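Phosphoethanolamine N-methyltransferase 1 (Haemonchus contortus, PDB 4KRG) probably catalyses the S-adenosylmethionine-dependent methylation of phosphoethanolamine, a step in nematode phosphocholine biosynthesis. Local coordinates at residues A[115-120]-A[147-152]; A[213-218]-A[233-238]; A[266-271]-A[334-339]. All blocks are in the same frame, centred on the assembly; numbering follows the deposited sequence.

Contact 1 (A[115-120]-A[147-152])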
loop_
_atom_site.group_PDB
_atom_site.type_symbol
_atom_site.label_atom_id
_atom_site.label_comp_id
_atom_site.label_asym_id
_atom_site.label_seq_id
_atom_site.Cartn_x
_atom_site.Cartn_y
_atom_site.Cartn_z
ATOM N N LEU A 115 -14.219 2.147 -22.022
ATOM C CA LEU A 115 -14.525 0.725 -21.919
ATOM C C LEU A 115 -15.887 0.541 -21.260
ATOM O O LEU A 115 -16.238 1.267 -20.330
ATOM C CB LEU A 115 -13.438 -0.009 -21.128
ATOM C CG LEU A 115 -13.583 -1.529 -21.019
ATOM C CD1 LEU A 115 -13.732 -2.133 -22.394
ATOM C CD2 LEU A 115 -12.397 -2.148 -20.285
ATOM N N GLN A 116 -16.670 -0.398 -21.774
ATOM C CA GLN A 116 -17.958 -0.730 -21.184
ATOM C C GLN A 116 -18.182 -2.231 -21.244
ATOM O O GLN A 116 -17.904 -2.867 -22.255
ATOM C CB GLN A 116 -19.097 0.000 -21.902
ATOM C CG GLN A 116 -19.102 1.504 -21.688
ATOM C CD GLN A 116 -20.413 2.154 -22.078
ATOM O OE1 GLN A 116 -21.477 1.791 -21.572
ATOM N NE2 GLN A 116 -20.343 3.124 -22.978
HETATM N N MSE A 117 -18.670 -2.792 -20.146
HETATM C CA MSE A 117 -18.982 -4.212 -20.066
HETATM C C MSE A 117 -20.191 -4.389 -19.177
HETATM O O MSE A 117 -20.548 -3.481 -18.420
HETATM C CB MSE A 117 -17.809 -4.994 -19.484
HETATM C CG MSE A 117 -16.772 -5.416 -20.492
HETATM SE SE MSE A 117 -15.329 -6.336 -19.591
HETATM C CE MSE A 117 -14.653 -4.815 -18.585
ATOM N N ASP A 118 -20.816 -5.557 -19.253
ATOM C CA ASP A 118 -22.007 -5.812 -18.457
ATOM C C ASP A 118 -21.729 -5.751 -16.953
ATOM O O ASP A 118 -20.589 -5.885 -16.516
ATOM C CB ASP A 118 -22.618 -7.167 -18.822
ATOM C CG ASP A 118 -23.201 -7.192 -20.222
ATOM O OD1 ASP A 118 -23.550 -6.121 -20.764
ATOM O OD2 ASP A 118 -23.322 -8.301 -20.777
ATOM N N GLU A 119 -22.780 -5.530 -16.172
ATOM C CA GLU A 119 -22.672 -5.610 -14.726
ATOM C C GLU A 119 -22.320 -7.037 -14.345
ATOM O O GLU A 119 -22.733 -7.981 -15.028
ATOM C CB GLU A 119 -24.000 -5.250 -14.073
ATOM C CG GLU A 119 -24.545 -3.909 -14.473
ATOM C CD GLU A 119 -25.931 -3.668 -13.924
ATOM O OE1 GLU A 119 -26.651 -4.657 -13.654
ATOM O OE2 GLU A 119 -26.290 -2.486 -13.736
ATOM N N LYS A 120 -21.579 -7.182 -13.249
ATOM C CA LYS A 120 -21.231 -8.488 -12.699
ATOM C C LYS A 120 -20.743 -9.418 -13.795
ATOM O O LYS A 120 -21.217 -10.537 -13.918
ATOM C CB LYS A 120 -22.434 -9.093 -11.971
ATOM C CG LYS A 120 -23.017 -8.180 -10.890
ATOM C CD LYS A 120 -24.433 -8.599 -10.523
ATOM C CE LYS A 120 -25.365 -7.401 -10.352
ATOM N NZ LYS A 120 -26.788 -7.815 -10.156
HETATM N N MSE A 147 -16.439 -1.239 -10.290
HETATM C CA MSE A 147 -17.398 -1.650 -9.284
HETATM C C MSE A 147 -18.655 -2.234 -9.925
HETATM O O MSE A 147 -19.195 -3.241 -9.471
HETATM C CB MSE A 147 -17.754 -0.455 -8.416
HETATM C CG MSE A 147 -18.710 -0.785 -7.308
HETATM SE SE MSE A 147 -17.962 -1.837 -5.851
HETATM C CE MSE A 147 -17.553 -0.391 -4.632
ATOM N N ARG A 148 -19.118 -1.592 -10.989
ATOM C CA ARG A 148 -20.277 -2.066 -11.735
ATOM C C ARG A 148 -20.030 -3.437 -12.368
ATOM O O ARG A 148 -20.904 -4.302 -12.350
ATOM C CB ARG A 148 -20.630 -1.049 -12.823
ATOM C CG ARG A 148 -21.790 -1.441 -13.714
ATOM C CD ARG A 148 -21.951 -0.456 -14.852
ATOM N NE ARG A 148 -23.136 -0.741 -15.660
ATOM C CZ ARG A 148 -24.361 -0.314 -15.366
ATOM N NH1 ARG A 148 -24.568 0.414 -14.277
ATOM N NH2 ARG A 148 -25.380 -0.616 -16.159
ATOM N N TRP A 149 -18.834 -3.621 -12.919
ATOM C CA TRP A 149 -18.475 -4.827 -13.662
ATOM C C TRP A 149 -18.175 -6.022 -12.778
ATOM O O TRP A 149 -18.344 -7.164 -13.190
ATOM C CB TRP A 149 -17.242 -4.552 -14.505
ATOM C CG TRP A 149 -17.415 -3.431 -15.462
ATOM C CD1 TRP A 149 -18.587 -2.963 -15.980
ATOM C CD2 TRP A 149 -16.373 -2.631 -16.027
ATOM N NE1 TRP A 149 -18.338 -1.916 -16.839
ATOM C CE2 TRP A 149 -16.986 -1.691 -16.883
ATOM C CE3 TRP A 149 -14.983 -2.614 -15.893
ATOM C CZ2 TRP A 149 -16.254 -0.749 -17.601
ATOM C CZ3 TRP A 149 -14.257 -1.680 -16.606
ATOM C CH2 TRP A 149 -14.895 -0.758 -17.448
ATOM N N LEU A 150 -17.702 -5.760 -11.567
ATOM C CA LEU A 150 -17.308 -6.834 -10.669
ATOM C C LEU A 150 -18.508 -7.581 -10.093
ATOM O O LEU A 150 -19.528 -6.976 -9.751
ATOM C CB LEU A 150 -16.444 -6.286 -9.531
ATOM C CG LEU A 150 -14.962 -6.106 -9.849
ATOM C CD1 LEU A 150 -14.265 -5.373 -8.713
ATOM C CD2 LEU A 150 -14.327 -7.463 -10.063
ATOM N N ARG A 151 -18.387 -8.901 -9.999
ATOM C CA ARG A 151 -19.323 -9.694 -9.209
ATOM C C ARG A 151 -19.039 -9.488 -7.719
ATOM O O ARG A 151 -17.943 -9.073 -7.351
ATOM C CB ARG A 151 -19.211 -11.173 -9.581
ATOM C CG ARG A 151 -19.940 -11.522 -10.857
ATOM C CD ARG A 151 -19.630 -12.923 -11.344
ATOM N NE ARG A 151 -19.807 -12.978 -12.789
ATOM C CZ ARG A 151 -18.823 -13.170 -13.660
ATOM N NH1 ARG A 151 -17.591 -13.370 -13.234
ATOM N NH2 ARG A 151 -19.079 -13.183 -14.958
ATOM N N ALA A 152 -20.027 -9.752 -6.866
ATOM C CA ALA A 152 -19.814 -9.714 -5.421
ATOM C C ALA A 152 -18.677 -10.678 -5.080
ATOM O O ALA A 152 -18.536 -11.704 -5.742
ATOM C CB ALA A 152 -21.069 -10.113 -4.697
HETATM O O HOH W 1 -19.689 -0.058 -18.350
HETATM O O HOH W 2 -22.446 -1.731 -18.809
#
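Trp-149 is the last residue of helix 136-149, and its indole lies against the backbone of residues 115-118. Selenomethionine Met-117 puts its terminal methyl over one face of the six-membered ring, with CE of Met-117 3.5 Å from CE3 of Trp-149. This is a CH-pi contact, and the selenium stands farther off above the same ring, as in a Met-aromatic pair. The bend at the last torsion of Met-117 (chi3 -67°) turns the methyl onto the indole. Leu-115 adds its CG to the far end of the ring, 3.9 Å from CH2 of Trp-149. The carbonyl oxygen of Leu-115 lies at the ring edge. The indole N-H of Trp-149 is taken by a water in the ring plane, with NE1 2.7 Å from the water oxygen.

Farther along, the amide N of Lys-120 donates to the carbonyl O of Arg-148 at 3.1 Å. The donor lies in the carbonyl plane, on a lone pair. CG of Arg-151 packs against CB of Lys-120 at 3.7 Å. Glu-119 reaches over one face of the Arg-148 guanidinium, OE2 of Glu-119 being 3.2 Å from NH2 of Arg-148. The carboxylate and guanidinium planes are 63° apart. No N-H points at the oxygen, so the salt bridge rests on charge alone.

A second shell holds the polar ends. Ser-204 bonds OE1 of Glu-119, Asp-205 pairs with Lys-120, and Asp-123 forms a salt bridge with Arg-151. Trp-149 and Leu-115 also pack on Ile-64 of strand 60-64. The contact joins the loop before strand 122-126 to the end of helix 136-149 in the Rossmann-like methyltransferase domain. Apolar packing anchors the indole on the inner side, while charge pairs and waters serve the more exposed margin.

Contact 2 (A[213-218]-A[233-238])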
loop_
_atom_site.group_PDB
_atom_site.type_symbol
_atom_site.label_atom_id
_atom_site.label_comp_id
_atom_site.label_asym_id
_atom_site.label_seq_id
_atom_site.Cartn_x
_atom_site.Cartn_y
_atom_site.Cartn_z
ATOM N N VAL A 213 -10.072 -2.604 1.066
ATOM C CA VAL A 213 -8.674 -2.569 0.657
ATOM C C VAL A 213 -7.872 -3.492 1.556
ATOM O O VAL A 213 -7.619 -3.177 2.717
ATOM C CB VAL A 213 -8.086 -1.162 0.712
ATOM C CG1 VAL A 213 -6.698 -1.165 0.118
ATOM C CG2 VAL A 213 -8.962 -0.206 -0.055
ATOM N N GLN A 214 -7.470 -4.634 1.012
ATOM C CA GLN A 214 -6.896 -5.688 1.828
ATOM C C GLN A 214 -5.491 -5.353 2.327
ATOM O O GLN A 214 -5.087 -5.787 3.406
ATOM C CB GLN A 214 -6.912 -7.012 1.068
ATOM C CG GLN A 214 -8.324 -7.472 0.721
ATOM C CD GLN A 214 -8.522 -8.967 0.898
ATOM O OE1 GLN A 214 -7.598 -9.755 0.701
ATOM N NE2 GLN A 214 -9.732 -9.363 1.266
ATOM N N TRP A 215 -4.757 -4.579 1.535
ATOM C CA TRP A 215 -3.402 -4.190 1.889
ATOM C C TRP A 215 -2.870 -3.124 0.969
ATOM O O TRP A 215 -3.411 -2.900 -0.115
ATOM C CB TRP A 215 -2.441 -5.385 1.865
ATOM C CG TRP A 215 -2.603 -6.376 0.736
ATOM C CD1 TRP A 215 -3.271 -7.550 0.798
ATOM C CD2 TRP A 215 -2.035 -6.305 -0.589
ATOM N NE1 TRP A 215 -3.181 -8.216 -0.399
ATOM C CE2 TRP A 215 -2.427 -7.479 -1.264
ATOM C CE3 TRP A 215 -1.244 -5.372 -1.260
ATOM C CZ2 TRP A 215 -2.053 -7.742 -2.584
ATOM C CZ3 TRP A 215 -0.879 -5.629 -2.576
ATOM C CH2 TRP A 215 -1.285 -6.809 -3.223
ATOM N N SER A 216 -1.813 -2.467 1.433
ATOM C CA SER A 216 -0.975 -1.622 0.600
ATOM C C SER A 216 0.467 -2.082 0.801
ATOM O O SER A 216 0.944 -2.167 1.931
ATOM C CB SER A 216 -1.110 -0.162 1.018
ATOM O OG SER A 216 -0.407 0.688 0.130
ATOM N N CYS A 217 1.162 -2.375 -0.290
ATOM C CA CYS A 217 2.512 -2.915 -0.205
ATOM C C CYS A 217 3.376 -2.281 -1.269
ATOM O O CYS A 217 2.873 -1.853 -2.297
ATOM C CB CYS A 217 2.494 -4.426 -0.428
ATOM S SG CYS A 217 1.679 -5.398 0.851
ATOM N N SER A 218 4.675 -2.229 -1.010
ATOM C CA SER A 218 5.655 -1.757 -1.980
ATOM C C SER A 218 6.125 -2.959 -2.785
ATOM O O SER A 218 6.378 -4.027 -2.228
ATOM C CB SER A 218 6.864 -1.154 -1.266
ATOM O OG SER A 218 6.512 -0.071 -0.436
ATOM N N HIS A 233 1.140 -1.120 -4.564
ATOM C CA HIS A 233 -0.010 -1.847 -5.085
ATOM C C HIS A 233 -0.971 -2.303 -3.992
ATOM O O HIS A 233 -0.616 -2.354 -2.809
ATOM C CB HIS A 233 0.395 -2.986 -6.036
ATOM C CG HIS A 233 1.090 -4.142 -5.378
ATOM N ND1 HIS A 233 0.835 -5.450 -5.741
ATOM C CD2 HIS A 233 2.055 -4.196 -4.437
ATOM C CE1 HIS A 233 1.605 -6.259 -5.036
ATOM N NE2 HIS A 233 2.355 -5.520 -4.230
ATOM N N TRP A 234 -2.200 -2.594 -4.408
ATOM C CA TRP A 234 -3.299 -2.874 -3.497
ATOM C C TRP A 234 -4.176 -3.956 -4.087
ATOM O O TRP A 234 -4.448 -3.951 -5.284
ATOM C CB TRP A 234 -4.171 -1.626 -3.312
ATOM C CG TRP A 234 -3.420 -0.383 -2.970
ATOM C CD1 TRP A 234 -3.096 0.061 -1.722
ATOM C CD2 TRP A 234 -2.908 0.584 -3.893
ATOM N NE1 TRP A 234 -2.406 1.239 -1.811
ATOM C CE2 TRP A 234 -2.276 1.585 -3.125
ATOM C CE3 TRP A 234 -2.908 0.699 -5.284
ATOM C CZ2 TRP A 234 -1.654 2.687 -3.716
ATOM C CZ3 TRP A 234 -2.286 1.793 -5.865
ATOM C CH2 TRP A 234 -1.673 2.773 -5.081
ATOM N N LEU A 235 -4.626 -4.874 -3.244
ATOM C CA LEU A 235 -5.678 -5.805 -3.630
ATOM C C LEU A 235 -6.926 -5.408 -2.857
ATOM O O LEU A 235 -6.891 -5.251 -1.635
ATOM C CB LEU A 235 -5.291 -7.248 -3.314
ATOM C CG LEU A 235 -6.276 -8.313 -3.805
ATOM C CD1 LEU A 235 -6.415 -8.259 -5.311
ATOM C CD2 LEU A 235 -5.807 -9.692 -3.369
ATOM N N THR A 236 -8.021 -5.245 -3.582
ATOM C CA THR A 236 -9.231 -4.641 -3.049
ATOM C C THR A 236 -10.460 -5.474 -3.425
ATOM O O THR A 236 -10.614 -5.885 -4.575
ATOM C CB THR A 236 -9.362 -3.211 -3.583
ATOM O OG1 THR A 236 -8.234 -2.444 -3.146
ATOM C CG2 THR A 236 -10.612 -2.566 -3.080
ATOM N N LYS A 237 -11.327 -5.717 -2.448
ATOM C CA LYS A 237 -12.457 -6.621 -2.616
ATOM C C LYS A 237 -13.789 -5.867 -2.594
ATOM O O LYS A 237 -13.981 -4.966 -1.777
ATOM C CB LYS A 237 -12.437 -7.674 -1.503
ATOM C CG LYS A 237 -13.362 -8.856 -1.740
ATOM C CD LYS A 237 -13.327 -9.831 -0.570
ATOM C CE LYS A 237 -14.202 -11.042 -0.836
ATOM N NZ LYS A 237 -14.220 -11.945 0.346
ATOM N N LYS A 238 -14.705 -6.243 -3.488
ATOM C CA LYS A 238 -16.049 -5.668 -3.527
ATOM C C LYS A 238 -16.933 -6.372 -2.507
ATOM O O LYS A 238 -17.190 -7.568 -2.618
ATOM C CB LYS A 238 -16.655 -5.811 -4.926
ATOM C CG LYS A 238 -18.130 -5.483 -5.020
ATOM C CD LYS A 238 -18.633 -5.684 -6.437
ATOM C CE LYS A 238 -20.134 -5.480 -6.534
ATOM N NZ LYS A 238 -20.587 -5.581 -7.951
HETATM O O HOH W 3 -11.296 -12.189 1.467
#
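Trp-215, Leu-235 and His-233 form the main side-chain cluster between the antiparallel strands 208-218 and 231-240. All three lie on one face of the sheet. Strand 231-240 also pairs with strand 154-161, and strand 208-218 with strand 350-354. The indole of Trp-215 lies over the neighbouring strand, with CZ2 of Trp-215 3.4 Å from CB of Leu-235. The backbone N of Leu-235 also sits over the indole face, toward its rim. The first torsion of Trp-215 (chi1 41°) places CG between the backbone N and the carbonyl carbon, which swings the ring across to this strand.

The far edge of the same indole meets His-233. CH2 of Trp-215 is 3.5 Å from CE1 of His-233, and CZ3 stands over the centre of the imidazole. The planes are 71° apart, a T-shaped (edge-to-face) pair. ND1 of His-233 is hydrogen-bonded to NE2 of His-157, which would help to fix the rotation of the imidazole.

Cys-217 and His-233 form a hydrogen-bonded pair, with N of His-233 2.9 Å from O of Cys-217 and a return bond from N of Cys-217 to O of His-233. At the other end, N of Gln-214 donates to O of Leu-235 at 2.8 Å. A water joins NE2 of Gln-214 to NZ of Lys-237 at the margin. The carbonyl O of Trp-215 and the N of Leu-235 are buried with no polar partner in the model. The middle is thus packed through side chains, and the backbone bonds lie toward the two ends.

Contact 3 (A[266-271]-A[334-339])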
loop_
_atom_site.group_PDB
_atom_site.type_symbol
_atom_site.label_atom_id
_atom_site.label_comp_id
_atom_site.label_asym_id
_atom_site.label_seq_id
_atom_site.Cartn_x
_atom_site.Cartn_y
_atom_site.Cartn_z
ATOM N N THR A 266 0.015 18.638 5.149
ATOM C CA THR A 266 0.247 19.057 6.530
ATOM C C THR A 266 0.973 17.975 7.329
ATOM O O THR A 266 1.769 18.280 8.215
ATOM C CB THR A 266 -1.045 19.468 7.270
ATOM O OG1 THR A 266 -1.783 18.301 7.647
ATOM C CG2 THR A 266 -1.906 20.365 6.401
ATOM N N TRP A 267 0.699 16.713 7.019
ATOM C CA TRP A 267 1.380 15.617 7.694
ATOM C C TRP A 267 2.844 15.508 7.271
ATOM O O TRP A 267 3.719 15.265 8.105
ATOM C CB TRP A 267 0.619 14.300 7.519
ATOM C CG TRP A 267 -0.601 14.251 8.391
ATOM C CD1 TRP A 267 -1.904 14.161 7.991
ATOM C CD2 TRP A 267 -0.630 14.326 9.822
ATOM N NE1 TRP A 267 -2.737 14.163 9.082
ATOM C CE2 TRP A 267 -1.978 14.266 10.219
ATOM C CE3 TRP A 267 0.364 14.436 10.805
ATOM C CZ2 TRP A 267 -2.364 14.312 11.562
ATOM C CZ3 TRP A 267 -0.020 14.478 12.130
ATOM C CH2 TRP A 267 -1.370 14.416 12.499
ATOM N N ASP A 268 3.112 15.718 5.986
ATOM C CA ASP A 268 4.491 15.792 5.513
ATOM C C ASP A 268 5.274 16.854 6.284
ATOM O O ASP A 268 6.418 16.642 6.659
ATOM C CB ASP A 268 4.544 16.112 4.018
ATOM C CG ASP A 268 3.794 15.112 3.179
ATOM O OD1 ASP A 268 3.570 13.974 3.647
ATOM O OD2 ASP A 268 3.431 15.470 2.038
ATOM N N GLU A 269 4.643 17.995 6.524
ATOM C CA GLU A 269 5.288 19.097 7.234
ATOM C C GLU A 269 5.592 18.759 8.678
ATOM O O GLU A 269 6.559 19.256 9.249
ATOM C CB GLU A 269 4.404 20.343 7.210
ATOM C CG GLU A 269 4.222 20.962 5.842
ATOM C CD GLU A 269 3.311 22.176 5.878
ATOM O OE1 GLU A 269 2.426 22.233 6.762
ATOM O OE2 GLU A 269 3.487 23.074 5.028
ATOM N N LYS A 270 4.751 17.933 9.284
ATOM C CA LYS A 270 4.973 17.546 10.670
ATOM C C LYS A 270 6.032 16.456 10.799
ATOM O O LYS A 270 6.817 16.458 11.742
ATOM C CB LYS A 270 3.664 17.082 11.315
ATOM C CG LYS A 270 2.597 18.152 11.391
ATOM C CD LYS A 270 1.373 17.642 12.129
ATOM C CE LYS A 270 0.207 18.608 12.004
ATOM N NZ LYS A 270 -1.082 18.001 12.446
ATOM N N LEU A 271 6.064 15.536 9.842
ATOM C CA LEU A 271 6.814 14.296 10.026
ATOM C C LEU A 271 8.101 14.118 9.219
ATOM O O LEU A 271 8.948 13.313 9.595
ATOM C CB LEU A 271 5.892 13.093 9.805
ATOM C CG LEU A 271 4.978 12.772 10.985
ATOM C CD1 LEU A 271 3.995 11.682 10.628
ATOM C CD2 LEU A 271 5.812 12.346 12.170
ATOM N N LEU A 334 0.015 8.746 7.510
ATOM C CA LEU A 334 1.227 8.498 8.278
ATOM C C LEU A 334 2.034 7.385 7.612
ATOM O O LEU A 334 3.261 7.397 7.619
ATOM C CB LEU A 334 0.874 8.190 9.736
ATOM C CG LEU A 334 -0.100 9.229 10.317
ATOM C CD1 LEU A 334 -0.469 8.949 11.754
ATOM C CD2 LEU A 334 0.454 10.622 10.197
ATOM N N TYR A 335 1.331 6.446 6.994
ATOM C CA TYR A 335 1.972 5.423 6.175
ATOM C C TYR A 335 2.737 6.062 5.018
ATOM O O TYR A 335 3.877 5.684 4.741
ATOM C CB TYR A 335 0.921 4.427 5.681
ATOM C CG TYR A 335 1.280 3.571 4.478
ATOM C CD1 TYR A 335 2.160 2.501 4.588
ATOM C CD2 TYR A 335 0.671 3.791 3.252
ATOM C CE1 TYR A 335 2.454 1.703 3.486
ATOM C CE2 TYR A 335 0.948 3.000 2.151
ATOM C CZ TYR A 335 1.840 1.961 2.271
ATOM O OH TYR A 335 2.103 1.181 1.170
ATOM N N ARG A 336 2.119 7.034 4.352
ATOM C CA ARG A 336 2.792 7.760 3.281
ATOM C C ARG A 336 4.118 8.360 3.796
ATOM O O ARG A 336 5.157 8.228 3.148
ATOM C CB ARG A 336 1.850 8.828 2.685
ATOM C CG ARG A 336 2.396 9.700 1.521
ATOM C CD ARG A 336 3.497 10.670 1.970
ATOM N NE ARG A 336 3.449 12.022 1.430
ATOM C CZ ARG A 336 3.932 12.376 0.246
ATOM N NH1 ARG A 336 4.459 11.468 -0.567
ATOM N NH2 ARG A 336 3.865 13.638 -0.133
ATOM N N THR A 337 4.087 9.032 4.946
ATOM C CA THR A 337 5.312 9.641 5.482
ATOM C C THR A 337 6.379 8.602 5.808
ATOM O O THR A 337 7.569 8.900 5.786
ATOM C CB THR A 337 5.057 10.515 6.725
ATOM O OG1 THR A 337 4.753 9.683 7.849
ATOM C CG2 THR A 337 3.917 11.476 6.473
ATOM N N SER A 338 5.959 7.381 6.116
ATOM C CA SER A 338 6.928 6.308 6.327
ATOM C C SER A 338 7.571 5.896 5.009
ATOM O O SER A 338 8.757 5.568 4.969
ATOM C CB SER A 338 6.292 5.102 7.014
ATOM O OG SER A 338 6.042 5.378 8.379
ATOM N N LEU A 339 6.793 5.909 3.929
ATOM C CA LEU A 339 7.354 5.645 2.599
ATOM C C LEU A 339 8.338 6.742 2.190
ATOM O O LEU A 339 9.376 6.472 1.590
ATOM C CB LEU A 339 6.256 5.480 1.536
ATOM C CG LEU A 339 5.397 4.214 1.613
ATOM C CD1 LEU A 339 4.537 4.057 0.364
ATOM C CD2 LEU A 339 6.268 2.997 1.805
#
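OD2 of Asp-268 is gripped twice, by NH2 of Arg-336 at 2.9 Å and by a salt bridge to NZ of Lys-265. The second oxygen of the carboxylate, OD1 of Asp-268, accepts from NE of Arg-336 at 3.0 Å. Arg-336 therefore grips the carboxylate side-on with two nitrogens, one to each oxygen. The fit is not flat. The two planes are 55° apart, and NH2 of Arg-336 meets OD2 from above the carboxylate plane. Bends at the second and third torsions of Arg-336 turn its guanidinium toward the neighbouring helix. Two positive partners would be expected to favour the ionised form of Asp-268.

The rest of the interface is mostly apolar. CD2 of Leu-334 lies over one face of the Trp-267 indole, 3.9 Å from CE3 of Trp-267, in a CH-pi contact. The same methyl touches Leu-271, with CD1 of Leu-271 3.7 Å from CD2 of Leu-334. Thr-337 fits between Leu-271 and Asp-268. Its hydroxyl donates back to the carbonyl O of Leu-334 at 2.7 Å, within its own helix, and its methyl CG2 faces the other helix.

The two helix segments cross at -54°, with their axes 9.6 Å apart at closest approach. The end of helix 249-271 thus rests on the first half of helix 332-345. Pro-308 and Phe-309, in a loop, also touch the Trp-267 and Leu-271 side chains. Helix 332-345 in turn packs on helix 189-198 and on Val-232 of strand 231-240.

In the fold
The three contacts follow one another along the chain, each closing before the next opens. Contact 1 lies in the methyltransferase domain, and its centre is about 19 Å from that of contact 2. Lys-238 joins them by probable hydrogen bonds from NZ to the carbonyl oxygens of Met-147 and Leu-150. Contact 2 lies near the chain's centre, on strands 208-218 and 231-240. The centre of contact 3 is about 20 Å from that of contact 2, and a probable hydrogen bond between the hydroxyls of Ser-216 and Tyr-335 links the two. The centres of contacts 1 and 3 are about 35 Å apart, on opposite sides of the chain's centre. Contact 2 thus lies between the other two and touches both.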